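Local structure of PaaX domain-containing protein, C-domain protein (Mycobacterium tuberculosis, 3KFW) at residues W164-A167 and G168-L172. The protein is of unknown function but carries PaaX-family domains, including a helix-turn-helix-type N-terminal region, and is probably a DNA-binding transcriptional regulator. Residues are numbered along the deposited sequence; the frame is centred on the assembly and turned at random.
Sequences WTEA and GHRLL
Thr165 and His169 touch one turn apart on a single helix, their side chains running alongside each other in the same direction. The methyl CG2 of Thr165 lies 3.9 Å from CD2 of the His169 imidazole. That CD2 also sits 3.5 Å from the carbonyl O of Thr165. CG2 stands anti to the backbone N of Thr165, which leaves OG1 beside that N to hydrogen-bond back to the carbonyl O of Leu161. His169 NE2 hydrogen-bonds to the carbonyl O of Asp209, which helps to hold the ring's rotation.

At the next residue, the Arg170 chain bends at chi3 (40°) and folds back toward the start of the helix. Ala167 CA sits over one face of the guanidinium, offset toward its rim and 4.0 Å from Arg170 NH1. Glu166 OE2 stays 5.1 Å from Arg170 NH1, so any attraction between these opposite charges is probably weak.

Backbone bonds set this spacing. His169 N meets Thr165 O almost straight, at 3.1 Å and 170°. Gly168 N is shared weakly between the carbonyls of Trp164 and Thr165. Trp164 O is also hydrogen-bonded to His194 NE2.

Leu171 CG rests 3.5 Å from Ala167 O, and its side chain reaches helices 181-195 and 212-234. The Trp164 ring stacks with His194 and Trp210, and its NE1 hydrogen-bonds to Thr197 OG1. Helix 161-177 is thus joined to helix 181-195, to the loop after it and to helix 212-234 in the PaaX C-terminal region.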
ATOM      1  N   TRP A 164      23.196  -9.212   8.390  1.00 29.50           N
ATOM      2  CA  TRP A 164      23.482  -8.607   9.673  1.00 30.70           C
ATOM      3  C   TRP A 164      24.535  -9.432  10.402  1.00 30.61           C
ATOM      4  O   TRP A 164      25.338  -8.879  11.140  1.00 30.79           O
ATOM      5  CB  TRP A 164      22.237  -8.576  10.533  1.00 30.80           C
ATOM      6  CG  TRP A 164      22.339  -7.720  11.801  1.00 31.36           C
ATOM      7  CD1 TRP A 164      21.865  -6.406  11.981  1.00 26.08           C
ATOM      8  CD2 TRP A 164      22.869  -8.135  13.083  1.00 29.74           C
ATOM      9  NE1 TRP A 164      22.127  -5.999  13.295  1.00 29.04           N
ATOM     10  CE2 TRP A 164      22.736  -7.035  13.980  1.00 27.89           C
ATOM     11  CE3 TRP A 164      23.477  -9.305  13.544  1.00 31.67           C
ATOM     12  CZ2 TRP A 164      23.163  -7.098  15.293  1.00 27.52           C
ATOM     13  CZ3 TRP A 164      23.914  -9.367  14.884  1.00 30.71           C
ATOM     14  CH2 TRP A 164      23.750  -8.266  15.737  1.00 28.10           C
ATOM     15  N   THR A 165      24.452 -10.749  10.204  1.00 29.99           N
ATOM     16  CA  THR A 165      25.431 -11.770  10.574  1.00 29.51           C
ATOM     17  C   THR A 165      26.774 -11.494   9.896  1.00 30.42           C
ATOM     18  O   THR A 165      27.783 -11.368  10.599  1.00 30.82           O
ATOM     19  CB  THR A 165      24.892 -13.187  10.129  1.00 29.46           C
ATOM     20  OG1 THR A 165      23.742 -13.519  10.920  1.00 28.37           O
ATOM     21  CG2 THR A 165      25.970 -14.312  10.199  1.00 26.69           C
ATOM     22  N   GLU A 166      26.794 -11.386   8.556  1.00 30.13           N
ATOM     23  CA  GLU A 166      28.031 -11.044   7.831  1.00 31.49           C
ATOM     24  C   GLU A 166      28.678  -9.731   8.329  1.00 31.18           C
ATOM     25  O   GLU A 166      29.904  -9.665   8.501  1.00 31.91           O
ATOM     26  CB  GLU A 166      27.816 -10.999   6.308  1.00 31.65           C
ATOM     27  CG  GLU A 166      29.124 -10.798   5.469  1.00 37.70           C
ATOM     28  CD  GLU A 166      29.084 -11.480   4.054  1.00 47.31           C
ATOM     29  OE1 GLU A 166      29.651 -12.614   3.887  1.00 49.71           O
ATOM     30  OE2 GLU A 166      28.472 -10.893   3.112  1.00 46.79           O
ATOM     31  N   ALA A 167      27.860  -8.714   8.599  1.00 30.63           N
ATOM     32  CA  ALA A 167      28.377  -7.398   9.059  1.00 30.60           C
ATOM     33  C   ALA A 167      28.931  -7.491  10.437  1.00 29.97           C
ATOM     34  O   ALA A 167      29.884  -6.773  10.751  1.00 29.52           O
ATOM     35  CB  ALA A 167      27.325  -6.277   8.997  1.00 29.99           C
ATOM     36  N   GLY A 168      28.357  -8.391  11.244  1.00 29.65           N
ATOM     37  CA  GLY A 168      28.770  -8.535  12.637  1.00 29.56           C
ATOM     38  C   GLY A 168      30.142  -9.208  12.740  1.00 29.60           C
ATOM     39  O   GLY A 168      31.032  -8.715  13.415  1.00 29.97           O
ATOM     40  N   HIS A 169      30.289 -10.351  12.083  1.00 29.85           N
ATOM     41  CA  HIS A 169      31.572 -11.022  11.920  1.00 29.60           C
ATOM     42  C   HIS A 169      32.630 -10.080  11.366  1.00 28.88           C
ATOM     43  O   HIS A 169      33.731 -10.107  11.858  1.00 29.27           O
ATOM     44  CB  HIS A 169      31.416 -12.316  11.065  1.00 28.79           C
ATOM     45  CG  HIS A 169      30.719 -13.401  11.813  1.00 32.12           C
ATOM     46  ND1 HIS A 169      31.129 -13.815  13.076  1.00 34.14           N
ATOM     47  CD2 HIS A 169      29.626 -14.141  11.512  1.00 33.66           C
ATOM     48  CE1 HIS A 169      30.313 -14.756  13.516  1.00 32.05           C
ATOM     49  NE2 HIS A 169      29.389 -14.965  12.590  1.00 37.00           N
ATOM     50  N   ARG A 170      32.319  -9.246  10.376  1.00 28.61           N
ATOM     51  CA  ARG A 170      33.347  -8.319   9.871  1.00 30.55           C
ATOM     52  C   ARG A 170      33.861  -7.358  10.986  1.00 30.19           C
ATOM     53  O   ARG A 170      35.056  -7.072  11.047  1.00 30.33           O
ATOM     54  CB  ARG A 170      32.839  -7.503   8.692  1.00 31.47           C
ATOM     55  CG  ARG A 170      33.685  -7.668   7.394  1.00 37.59           C
ATOM     56  CD  ARG A 170      32.919  -7.170   6.112  1.00 45.55           C
ATOM     57  NE  ARG A 170      32.155  -5.933   6.397  1.00 51.36           N
ATOM     58  CZ  ARG A 170      30.857  -5.726   6.115  1.00 53.96           C
ATOM     59  NH1 ARG A 170      30.111  -6.660   5.494  1.00 52.10           N
ATOM     60  NH2 ARG A 170      30.306  -4.556   6.446  1.00 53.83           N
ATOM     61  N   LEU A 171      32.952  -6.884  11.853  1.00 29.15           N
ATOM     62  CA  LEU A 171      33.295  -6.066  13.015  1.00 28.62           C
ATOM     63  C   LEU A 171      34.118  -6.795  14.094  1.00 28.40           C
ATOM     64  O   LEU A 171      34.978  -6.169  14.712  1.00 27.40           O
ATOM     65  CB  LEU A 171      32.027  -5.477  13.638  1.00 28.32           C
ATOM     66  CG  LEU A 171      31.341  -4.401  12.802  1.00 27.61           C
ATOM     67  CD1 LEU A 171      29.968  -4.127  13.329  1.00 29.40           C
ATOM     68  CD2 LEU A 171      32.145  -3.125  12.695  1.00 26.50           C
ATOM     69  N   LEU A 172      33.839  -8.089  14.324  1.00 28.13           N
ATOM     70  CA  LEU A 172      34.675  -8.952  15.189  1.00 28.64           C
ATOM     71  C   LEU A 172      36.123  -9.036  14.635  1.00 29.49           C
ATOM     72  O   LEU A 172      37.072  -8.756  15.368  1.00 29.24           O
ATOM     73  CB  LEU A 172      34.031 -10.360  15.432  1.00 27.51           C
ATOM     74  CG  LEU A 172      32.734 -10.334  16.311  1.00 27.89           C
ATOM     75  CD1 LEU A 172      31.736 -11.528  16.162  1.00 22.88           C
ATOM     76  CD2 LEU A 172      32.959 -10.006  17.842  1.00 22.54           C
TER